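Local coordinates for putative uncharacterized protein PH0734 (Pyrococcus horikoshii, PDB 3D79) that is of unknown function but probably binds RNA through its PUA domain, which follows a Pre-PUA-like domain in the same chain, at residues M40-V49 and I59-R69; F75-N83 and H167-A178. All blocks are in the same frame, centred on the assembly; numbering follows the deposited sequence.

Contact 1: residues M40-V49 and I59-R69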
loop_
_atom_site.group_PDB
_atom_site.type_symbol
_atom_site.label_atom_id
_atom_site.label_comp_id
_atom_site.label_asym_id
_atom_site.label_seq_id
_atom_site.Cartn_x
_atom_site.Cartn_y
_atom_site.Cartn_z
ATOM N N MET A 40 5.057 9.771 -7.130
ATOM C CA MET A 40 4.316 9.865 -5.870
ATOM C C MET A 40 4.735 11.061 -5.025
ATOM O O MET A 40 3.909 11.645 -4.327
ATOM C CB MET A 40 4.496 8.604 -5.035
ATOM C CG MET A 40 3.842 7.365 -5.604
ATOM S SD MET A 40 4.363 5.960 -4.614
ATOM C CE MET A 40 3.389 4.644 -5.347
ATOM N N LEU A 41 6.020 11.400 -5.069
ATOM C CA LEU A 41 6.574 12.466 -4.230
ATOM C C LEU A 41 7.929 12.942 -4.744
ATOM O O LEU A 41 8.812 12.135 -5.046
ATOM C CB LEU A 41 6.724 11.971 -2.782
ATOM C CG LEU A 41 7.383 12.887 -1.742
ATOM C CD1 LEU A 41 6.576 14.148 -1.519
ATOM C CD2 LEU A 41 7.592 12.160 -0.419
ATOM N N ASN A 42 8.101 14.255 -4.825
ATOM C CA ASN A 42 9.421 14.811 -5.096
ATOM C C ASN A 42 9.836 15.768 -3.995
ATOM O O ASN A 42 8.990 16.246 -3.227
ATOM C CB ASN A 42 9.487 15.462 -6.482
ATOM C CG ASN A 42 8.663 16.712 -6.579
ATOM O OD1 ASN A 42 9.064 17.778 -6.094
ATOM N ND2 ASN A 42 7.508 16.609 -7.235
ATOM N N LYS A 43 11.133 16.048 -3.921
ATOM C CA LYS A 43 11.700 16.780 -2.781
ATOM C C LYS A 43 11.258 18.239 -2.679
ATOM O O LYS A 43 11.598 18.925 -1.717
ATOM C CB LYS A 43 13.229 16.682 -2.776
ATOM C CG LYS A 43 13.911 17.501 -3.862
ATOM C CD LYS A 43 15.410 17.288 -3.841
ATOM C CE LYS A 43 16.092 18.260 -4.792
ATOM N NZ LYS A 43 17.513 17.903 -5.008
ATOM N N LYS A 44 10.511 18.710 -3.676
ATOM C CA LYS A 44 10.032 20.093 -3.675
ATOM C C LYS A 44 8.547 20.223 -3.327
ATOM O O LYS A 44 8.044 21.336 -3.196
ATOM C CB LYS A 44 10.334 20.775 -5.027
ATOM C CG LYS A 44 11.798 20.647 -5.446
ATOM C CD LYS A 44 12.173 21.499 -6.652
ATOM C CE LYS A 44 13.568 21.114 -7.132
ATOM N NZ LYS A 44 14.087 21.928 -8.273
ATOM N N ASP A 45 7.859 19.090 -3.155
ATOM C CA ASP A 45 6.416 19.092 -2.879
ATOM C C ASP A 45 6.085 19.628 -1.488
ATOM O O ASP A 45 6.868 19.467 -0.554
ATOM C CB ASP A 45 5.825 17.682 -3.022
ATOM C CG ASP A 45 5.732 17.213 -4.470
ATOM O OD1 ASP A 45 5.583 18.052 -5.386
ATOM O OD2 ASP A 45 5.795 15.989 -4.692
ATOM N N GLU A 46 4.920 20.261 -1.356
ATOM C CA GLU A 46 4.430 20.667 -0.047
ATOM C C GLU A 46 3.807 19.456 0.632
ATOM O O GLU A 46 2.784 18.941 0.176
ATOM C CB GLU A 46 3.407 21.803 -0.145
ATOM C CG GLU A 46 3.057 22.388 1.225
ATOM C CD GLU A 46 2.307 23.704 1.147
ATOM O OE1 GLU A 46 1.475 23.873 0.234
ATOM O OE2 GLU A 46 2.550 24.571 2.013
ATOM N N VAL A 47 4.431 19.009 1.717
ATOM C CA VAL A 47 4.000 17.798 2.406
ATOM C C VAL A 47 3.500 18.147 3.801
ATOM O O VAL A 47 4.129 18.923 4.522
ATOM C CB VAL A 47 5.123 16.738 2.457
ATOM C CG1 VAL A 47 4.596 15.424 2.997
ATOM C CG2 VAL A 47 5.700 16.520 1.068
ATOM N N LYS A 48 2.351 17.584 4.155
ATOM C CA LYS A 48 1.712 17.856 5.432
ATOM C C LYS A 48 1.334 16.541 6.094
ATOM O O LYS A 48 1.210 15.513 5.427
ATOM C CB LYS A 48 0.469 18.731 5.230
ATOM C CG LYS A 48 0.769 20.165 4.803
ATOM C CD LYS A 48 -0.510 20.891 4.432
ATOM C CE LYS A 48 -0.223 22.167 3.655
ATOM N NZ LYS A 48 -1.468 22.695 3.033
ATOM N N VAL A 49 1.162 16.570 7.409
ATOM C CA VAL A 49 0.731 15.374 8.130
ATOM C C VAL A 49 -0.521 15.667 8.948
ATOM O O VAL A 49 -0.602 16.695 9.629
ATOM C CB VAL A 49 1.865 14.770 9.006
ATOM C CG1 VAL A 49 2.423 15.801 9.985
ATOM C CG2 VAL A 49 1.388 13.511 9.736
ATOM N N ILE A 59 -0.252 11.215 5.425
ATOM C CA ILE A 59 0.680 12.156 4.814
ATOM C C ILE A 59 0.065 12.676 3.519
ATOM O O ILE A 59 -0.280 11.889 2.633
ATOM C CB ILE A 59 2.051 11.505 4.507
ATOM C CG1 ILE A 59 2.649 10.837 5.758
ATOM C CG2 ILE A 59 3.016 12.533 3.885
ATOM C CD1 ILE A 59 3.039 11.804 6.868
ATOM N N LEU A 60 -0.067 13.999 3.429
ATOM C CA LEU A 60 -0.642 14.663 2.267
ATOM C C LEU A 60 0.454 15.297 1.428
ATOM O O LEU A 60 1.361 15.929 1.967
ATOM C CB LEU A 60 -1.654 15.732 2.692
ATOM C CG LEU A 60 -2.907 15.235 3.432
ATOM C CD1 LEU A 60 -2.695 15.292 4.941
ATOM C CD2 LEU A 60 -4.141 16.035 3.022
ATOM N N VAL A 61 0.368 15.110 0.115
ATOM C CA VAL A 61 1.316 15.706 -0.823
ATOM C C VAL A 61 0.532 16.683 -1.687
ATOM O O VAL A 61 -0.356 16.275 -2.438
ATOM C CB VAL A 61 2.011 14.643 -1.698
ATOM C CG1 VAL A 61 3.042 15.294 -2.610
ATOM C CG2 VAL A 61 2.684 13.593 -0.823
ATOM N N ASN A 62 0.860 17.967 -1.561
ATOM C CA ASN A 62 0.099 19.045 -2.205
ATOM C C ASN A 62 -1.407 18.868 -1.989
ATOM O O ASN A 62 -2.207 18.903 -2.935
ATOM C CB ASN A 62 0.479 19.170 -3.686
ATOM C CG ASN A 62 1.974 19.348 -3.884
ATOM O OD1 ASN A 62 2.631 20.070 -3.129
ATOM N ND2 ASN A 62 2.520 18.685 -4.895
ATOM N N ASP A 63 -1.750 18.646 -0.718
ATOM C CA ASP A 63 -3.120 18.511 -0.203
ATOM C C ASP A 63 -3.884 17.234 -0.578
ATOM O O ASP A 63 -5.055 17.079 -0.213
ATOM C CB ASP A 63 -3.943 19.782 -0.478
ATOM C CG ASP A 63 -3.292 21.022 0.097
ATOM O OD1 ASP A 63 -3.068 21.070 1.330
ATOM O OD2 ASP A 63 -2.993 21.946 -0.689
ATOM N N LYS A 64 -3.239 16.311 -1.285
ATOM C CA LYS A 64 -3.884 15.026 -1.550
ATOM C C LYS A 64 -3.348 13.944 -0.607
ATOM O O LYS A 64 -2.138 13.811 -0.450
ATOM C CB LYS A 64 -3.785 14.615 -3.025
ATOM C CG LYS A 64 -2.431 14.154 -3.496
ATOM C CD LYS A 64 -2.385 14.079 -5.017
ATOM C CE LYS A 64 -0.957 13.960 -5.520
ATOM N NZ LYS A 64 -0.059 14.991 -4.918
ATOM N N PRO A 65 -4.256 13.194 0.047
ATOM C CA PRO A 65 -3.829 12.105 0.929
ATOM C C PRO A 65 -3.082 11.047 0.130
ATOM O O PRO A 65 -3.634 10.481 -0.819
ATOM C CB PRO A 65 -5.147 11.549 1.487
ATOM C CG PRO A 65 -6.213 12.058 0.594
ATOM C CD PRO A 65 -5.724 13.340 0.008
ATOM N N MET A 66 -1.829 10.799 0.500
ATOM C CA MET A 66 -0.983 9.892 -0.263
ATOM C C MET A 66 -0.520 8.671 0.519
ATOM O O MET A 66 -0.545 7.562 -0.010
ATOM C CB MET A 66 0.232 10.633 -0.842
ATOM C CG MET A 66 -0.080 11.448 -2.100
ATOM S SD MET A 66 -0.680 10.453 -3.480
ATOM C CE MET A 66 0.746 9.428 -3.812
ATOM N N PHE A 67 -0.081 8.876 1.762
ATOM C CA PHE A 67 0.539 7.786 2.521
ATOM C C PHE A 67 -0.020 7.611 3.916
ATOM O O PHE A 67 -0.485 8.568 4.542
ATOM C CB PHE A 67 2.052 7.996 2.653
ATOM C CG PHE A 67 2.705 8.472 1.398
ATOM C CD1 PHE A 67 2.805 7.632 0.294
ATOM C CD2 PHE A 67 3.206 9.767 1.311
ATOM C CE1 PHE A 67 3.408 8.078 -0.893
ATOM C CE2 PHE A 67 3.811 10.218 0.138
ATOM C CZ PHE A 67 3.898 9.379 -0.969
ATOM N N ILE A 68 0.056 6.370 4.385
ATOM C CA ILE A 68 -0.126 6.047 5.797
ATOM C C ILE A 68 1.239 6.135 6.465
ATOM O O ILE A 68 2.252 5.785 5.862
ATOM C CB ILE A 68 -0.743 4.625 5.974
ATOM C CG1 ILE A 68 -1.321 4.441 7.382
ATOM C CG2 ILE A 68 0.257 3.518 5.630
ATOM C CD1 ILE A 68 -2.332 3.293 7.447
ATOM N N ARG A 69 1.283 6.631 7.696
ATOM C CA ARG A 69 2.512 6.538 8.469
ATOM C C ARG A 69 2.233 5.849 9.793
ATOM O O ARG A 69 1.300 6.212 10.511
ATOM C CB ARG A 69 3.187 7.898 8.677
ATOM C CG ARG A 69 4.545 7.780 9.393
ATOM C CD ARG A 69 5.401 9.032 9.263
ATOM N NE ARG A 69 4.872 10.164 10.021
ATOM C CZ ARG A 69 5.469 11.351 10.117
ATOM N NH1 ARG A 69 6.628 11.576 9.505
ATOM N NH2 ARG A 69 4.909 12.319 10.830
HETATM O O HOH W 1 2.067 13.280 -5.181
HETATM O O HOH W 2 0.085 19.047 1.409
HETATM O O HOH W 3 -0.051 21.719 0.163
#
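V47, K48 and V49 pair with V61, L60 and I59 as antiparallel strands, and K48 and L60 form the hydrogen-bonded pair, with K48 N to L60 O at 2.9 Å. Strands 47-51 and 56-61 make a beta hairpin. The chain then reverses through a type I' turn from V61 to K64. Strand 64-70 pairs back on I59, where M66 and F67 form a classic beta bulge.

N62 in the turn grips segment 40-49 in three ways. Its backbone N donates to E46 O. Its OD1 accepts from E46 N at 2.9 Å, tilted from the carbonyl plane. Its ND2 reaches D45 OD1 at 3.2 Å, coming from above the carboxylate, whose plane stands 87° from the amide. The other oxygen of D45, OD2, takes the backbone N of N42.

On the other face of the hairpin from V47, K48 runs out extended. Its NZ meets D63 OD1 at 2.8 Å on the syn lone pair, a salt bridge. A water beside E46 OE1 also reaches D63 OD2 and K48 NZ, both weakly.

The opposite face is mainly apolar. V47 CG1 presses on I59 CG2 at 3.4 Å, tighter than usual van der Waals contact. V49 CG2 lies against I59 CD1 and beside NH2 of R69, which salt-bridges E57. With its CG1 anti to the backbone N (chi1 -177°), V61 sets that methyl 3.9 Å from L41 CD1. F67 takes L41 CB at its ring edge, and M66 CB sits over one ring face. L41, V47 and F67 also touch helix 18-32.

The contact is thus two-sided. Its largely buried methyls pack the Pre-PUA-like sheet on its helix, while amide and charge pairs fasten the exposed turn, where the salt bridge probably offsets the nearby acids.

Contact 2: residues F75-N83 and H167-A178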
loop_
_atom_site.group_PDB
_atom_site.type_symbol
_atom_site.label_atom_id
_atom_site.label_comp_id
_atom_site.label_asym_id
_atom_site.label_seq_id
_atom_site.Cartn_x
_atom_site.Cartn_y
_atom_site.Cartn_z
ATOM N N PHE A 75 3.660 4.043 3.638
ATOM C CA PHE A 75 3.236 3.245 2.491
ATOM C C PHE A 75 2.052 3.940 1.828
ATOM O O PHE A 75 1.273 4.600 2.508
ATOM C CB PHE A 75 2.843 1.825 2.909
ATOM C CG PHE A 75 2.870 0.836 1.776
ATOM C CD1 PHE A 75 4.083 0.421 1.228
ATOM C CD2 PHE A 75 1.686 0.318 1.251
ATOM C CE1 PHE A 75 4.122 -0.484 0.176
ATOM C CE2 PHE A 75 1.714 -0.590 0.200
ATOM C CZ PHE A 75 2.934 -0.995 -0.340
ATOM N N PRO A 76 1.923 3.826 0.491
ATOM C CA PRO A 76 0.750 4.438 -0.139
ATOM C C PRO A 76 -0.596 3.990 0.437
ATOM O O PRO A 76 -0.783 2.812 0.751
ATOM C CB PRO A 76 0.862 3.983 -1.603
ATOM C CG PRO A 76 2.315 3.769 -1.806
ATOM C CD PRO A 76 2.820 3.209 -0.507
ATOM N N LEU A 77 -1.520 4.938 0.560
ATOM C CA LEU A 77 -2.902 4.641 0.934
ATOM C C LEU A 77 -3.616 3.884 -0.178
ATOM O O LEU A 77 -3.200 3.930 -1.341
ATOM C CB LEU A 77 -3.670 5.935 1.214
ATOM C CG LEU A 77 -3.224 6.766 2.420
ATOM C CD1 LEU A 77 -3.857 8.135 2.359
ATOM C CD2 LEU A 77 -3.564 6.065 3.738
ATOM N N VAL A 78 -4.701 3.197 0.177
ATOM C CA VAL A 78 -5.518 2.508 -0.828
ATOM C C VAL A 78 -6.067 3.503 -1.861
ATOM O O VAL A 78 -6.058 3.206 -3.061
ATOM C CB VAL A 78 -6.636 1.626 -0.195
ATOM C CG1 VAL A 78 -7.474 0.948 -1.278
ATOM C CG2 VAL A 78 -6.009 0.556 0.694
ATOM N N ILE A 79 -6.514 4.676 -1.409
ATOM C CA ILE A 79 -7.007 5.713 -2.335
ATOM C C ILE A 79 -5.926 6.159 -3.333
ATOM O O ILE A 79 -6.204 6.303 -4.535
ATOM C CB ILE A 79 -7.674 6.927 -1.607
ATOM C CG1 ILE A 79 -8.382 7.848 -2.617
ATOM C CG2 ILE A 79 -6.670 7.711 -0.778
ATOM C CD1 ILE A 79 -9.454 7.147 -3.448
ATOM N N ALA A 80 -4.698 6.346 -2.842
ATOM C CA ALA A 80 -3.567 6.727 -3.694
ATOM C C ALA A 80 -3.299 5.668 -4.768
ATOM O O ALA A 80 -3.102 5.990 -5.947
ATOM C CB ALA A 80 -2.323 6.963 -2.857
ATOM N N LEU A 81 -3.305 4.402 -4.351
ATOM C CA LEU A 81 -3.126 3.293 -5.278
ATOM C C LEU A 81 -4.310 3.161 -6.236
ATOM O O LEU A 81 -4.134 2.767 -7.394
ATOM C CB LEU A 81 -2.904 1.986 -4.507
ATOM C CG LEU A 81 -1.592 1.930 -3.710
ATOM C CD1 LEU A 81 -1.585 0.716 -2.787
ATOM C CD2 LEU A 81 -0.362 1.917 -4.616
ATOM N N TYR A 82 -5.508 3.482 -5.745
ATOM C CA TYR A 82 -6.716 3.415 -6.570
ATOM C C TYR A 82 -6.609 4.388 -7.737
ATOM O O TYR A 82 -6.867 4.026 -8.893
ATOM C CB TYR A 82 -7.974 3.704 -5.746
ATOM C CG TYR A 82 -9.241 3.514 -6.553
ATOM C CD1 TYR A 82 -9.866 2.272 -6.616
ATOM C CD2 TYR A 82 -9.790 4.573 -7.279
ATOM C CE1 TYR A 82 -11.026 2.087 -7.375
ATOM C CE2 TYR A 82 -10.947 4.400 -8.040
ATOM C CZ TYR A 82 -11.553 3.156 -8.078
ATOM O OH TYR A 82 -12.698 2.985 -8.830
ATOM N N ASN A 83 -6.222 5.622 -7.432
ATOM C CA ASN A 83 -6.013 6.622 -8.476
ATOM C C ASN A 83 -4.910 6.227 -9.451
ATOM O O ASN A 83 -5.047 6.414 -10.663
ATOM C CB ASN A 83 -5.780 8.003 -7.854
ATOM C CG ASN A 83 -7.041 8.566 -7.234
ATOM O OD1 ASN A 83 -8.151 8.268 -7.684
ATOM N ND2 ASN A 83 -6.884 9.376 -6.194
ATOM N N HIS A 167 -4.875 -1.805 6.410
ATOM C CA HIS A 167 -5.768 -0.793 5.869
ATOM C C HIS A 167 -6.388 -1.368 4.603
ATOM O O HIS A 167 -5.680 -1.914 3.756
ATOM C CB HIS A 167 -5.004 0.524 5.610
ATOM C CG HIS A 167 -5.733 1.502 4.737
ATOM N ND1 HIS A 167 -5.103 2.225 3.745
ATOM C CD2 HIS A 167 -7.033 1.879 4.706
ATOM C CE1 HIS A 167 -5.987 2.997 3.136
ATOM N NE2 HIS A 167 -7.166 2.802 3.696
ATOM N N HIS A 168 -7.707 -1.276 4.491
ATOM C CA HIS A 168 -8.402 -1.774 3.308
ATOM C C HIS A 168 -9.465 -0.801 2.830
ATOM O O HIS A 168 -9.943 0.038 3.601
ATOM C CB HIS A 168 -9.000 -3.168 3.558
ATOM C CG HIS A 168 -10.073 -3.199 4.606
ATOM N ND1 HIS A 168 -11.400 -2.947 4.325
ATOM C CD2 HIS A 168 -10.016 -3.483 5.929
ATOM C CE1 HIS A 168 -12.111 -3.061 5.434
ATOM N NE2 HIS A 168 -11.295 -3.378 6.422
ATOM N N ALA A 169 -9.821 -0.902 1.548
ATOM C CA ALA A 169 -10.912 -0.103 1.003
ATOM C C ALA A 169 -12.176 -0.396 1.817
ATOM O O ALA A 169 -12.398 -1.538 2.234
ATOM C CB ALA A 169 -11.125 -0.415 -0.477
ATOM N N ARG A 170 -12.977 0.642 2.052
ATOM C CA ARG A 170 -14.194 0.570 2.890
ATOM C C ARG A 170 -13.963 0.697 4.404
ATOM O O ARG A 170 -14.934 0.743 5.163
ATOM C CB ARG A 170 -15.022 -0.693 2.610
ATOM C CG ARG A 170 -15.481 -0.872 1.175
ATOM C CD ARG A 170 -16.398 -2.073 1.099
ATOM N NE ARG A 170 -16.733 -2.438 -0.272
ATOM C CZ ARG A 170 -17.449 -3.507 -0.605
ATOM N NH1 ARG A 170 -17.911 -4.327 0.334
ATOM N NH2 ARG A 170 -17.702 -3.761 -1.882
ATOM N N ASP A 171 -12.707 0.744 4.853
ATOM C CA ASP A 171 -12.444 0.953 6.282
ATOM C C ASP A 171 -12.546 2.440 6.662
ATOM O O ASP A 171 -12.891 3.277 5.823
ATOM C CB ASP A 171 -11.124 0.291 6.745
ATOM C CG ASP A 171 -9.873 1.058 6.320
ATOM O OD1 ASP A 171 -9.971 2.170 5.767
ATOM O OD2 ASP A 171 -8.765 0.532 6.560
ATOM N N LYS A 172 -12.268 2.762 7.920
ATOM C CA LYS A 172 -12.438 4.129 8.396
ATOM C C LYS A 172 -11.410 5.106 7.821
ATOM O O LYS A 172 -11.723 6.275 7.591
ATOM C CB LYS A 172 -12.460 4.171 9.926
ATOM C CG LYS A 172 -13.796 3.738 10.524
ATOM C CD LYS A 172 -14.914 4.718 10.160
ATOM C CE LYS A 172 -16.289 4.180 10.528
ATOM N NZ LYS A 172 -17.389 5.014 9.958
ATOM N N ILE A 173 -10.193 4.620 7.574
ATOM C CA ILE A 173 -9.169 5.425 6.893
ATOM C C ILE A 173 -9.627 5.773 5.468
ATOM O O ILE A 173 -9.508 6.923 5.026
ATOM C CB ILE A 173 -7.801 4.710 6.875
ATOM C CG1 ILE A 173 -7.268 4.547 8.306
ATOM C CG2 ILE A 173 -6.796 5.482 6.014
ATOM C CD1 ILE A 173 -6.058 3.618 8.461
ATOM N N TRP A 174 -10.165 4.777 4.770
ATOM C CA TRP A 174 -10.743 4.967 3.439
ATOM C C TRP A 174 -11.832 6.038 3.459
ATOM O O TRP A 174 -11.845 6.926 2.611
ATOM C CB TRP A 174 -11.300 3.640 2.913
ATOM C CG TRP A 174 -12.030 3.736 1.600
ATOM C CD1 TRP A 174 -13.382 3.863 1.420
ATOM C CD2 TRP A 174 -11.454 3.692 0.286
ATOM N NE1 TRP A 174 -13.680 3.908 0.081
ATOM C CE2 TRP A 174 -12.518 3.800 -0.639
ATOM C CE3 TRP A 174 -10.143 3.572 -0.201
ATOM C CZ2 TRP A 174 -12.313 3.798 -2.023
ATOM C CZ3 TRP A 174 -9.943 3.572 -1.582
ATOM C CH2 TRP A 174 -11.022 3.681 -2.473
ATOM N N GLU A 175 -12.728 5.965 4.442
ATOM C CA GLU A 175 -13.839 6.920 4.533
ATOM C C GLU A 175 -13.359 8.367 4.535
ATOM O O GLU A 175 -13.948 9.223 3.865
ATOM C CB GLU A 175 -14.702 6.643 5.769
ATOM C CG GLU A 175 -15.534 5.370 5.661
ATOM C CD GLU A 175 -16.582 5.238 6.754
ATOM O OE1 GLU A 175 -16.814 6.214 7.503
ATOM O OE2 GLU A 175 -17.180 4.147 6.859
ATOM N N VAL A 176 -12.277 8.633 5.267
ATOM C CA VAL A 176 -11.777 10.001 5.437
ATOM C C VAL A 176 -10.710 10.433 4.422
ATOM O O VAL A 176 -10.318 11.600 4.405
ATOM C CB VAL A 176 -11.270 10.272 6.888
ATOM C CG1 VAL A 176 -12.372 9.988 7.908
ATOM C CG2 VAL A 176 -10.007 9.474 7.204
ATOM N N THR A 177 -10.245 9.504 3.588
ATOM C CA THR A 177 -9.206 9.813 2.591
ATOM C C THR A 177 -9.667 9.711 1.129
ATOM O O THR A 177 -9.032 10.289 0.234
ATOM C CB THR A 177 -7.965 8.915 2.767
ATOM O OG1 THR A 177 -8.360 7.540 2.708
ATOM C CG2 THR A 177 -7.261 9.206 4.098
ATOM N N ALA A 178 -10.757 8.982 0.888
ATOM C CA ALA A 178 -11.234 8.717 -0.476
ATOM C C ALA A 178 -12.088 9.844 -1.051
ATOM O O ALA A 178 -12.908 10.437 -0.348
ATOM C CB ALA A 178 -11.982 7.397 -0.537
HETATM O O HOH W 4 -7.224 5.172 1.430
#
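V78 packs tightly between H167 and W174. Its CG2 lies over one face of the imidazole, 3.7 Å from the ring centroid, a CH-pi contact. Its CG1 meets W174 CZ3 at 3.6 Å. CG1 is anti to the backbone N (chi1 179°), and this turns the two methyls to different rings. I173 CG2 covers the opposite face of H167. L77 CD2 touches both I173 CG2 and H167 CE1. The imidazole is therefore held flat between aliphatic groups, and its buried ND1 has no polar partner in the model. An alanine in place of H167 would probably open a gap between V78 and I173 and leave both methyls without the ring they cover. I79 belongs to the packed part too, with CG1 3.7 Å from A178 CA and CG2 3.6 Å from T177 O. A water at the edge of the H167 ring accepts from I79 N at 3.0 Å and donates to T177 OG1.

The rim is looser. Y82 CG only grazes W174 CH2 at 4.5 Å. A178 is exposed, though its CB sits over one face of W174, with A169 CA over the other.

Direct contact is almost wholly van der Waals packing, without a direct hydrogen bond between the segments. One water links I79 N, in the first turn of helix 78-84, to T177 OG1 near the end of helix 172-177.

How the contacts relate
Contact 1 closes before contact 2 opens, and their centres lie 14 Å apart. They meet through neighbouring strands of one antiparallel sheet, 64-70 and 73-76. I68 N lies 2.9 Å from F75 O, and M66 O lies 2.9 Å from L77 N, both probable hydrogen bonds. P65 CG also packs on T177 O at 3.3 Å, so the C-terminal helix touches strand 64-70 directly. Contact 1 builds the sheet inside the Pre-PUA-like domain. Contact 2 ties the start of helix 78-84 to strand 167-168 and helix 172-177. No ligand marks a pocket at either site, and both read as structural packing.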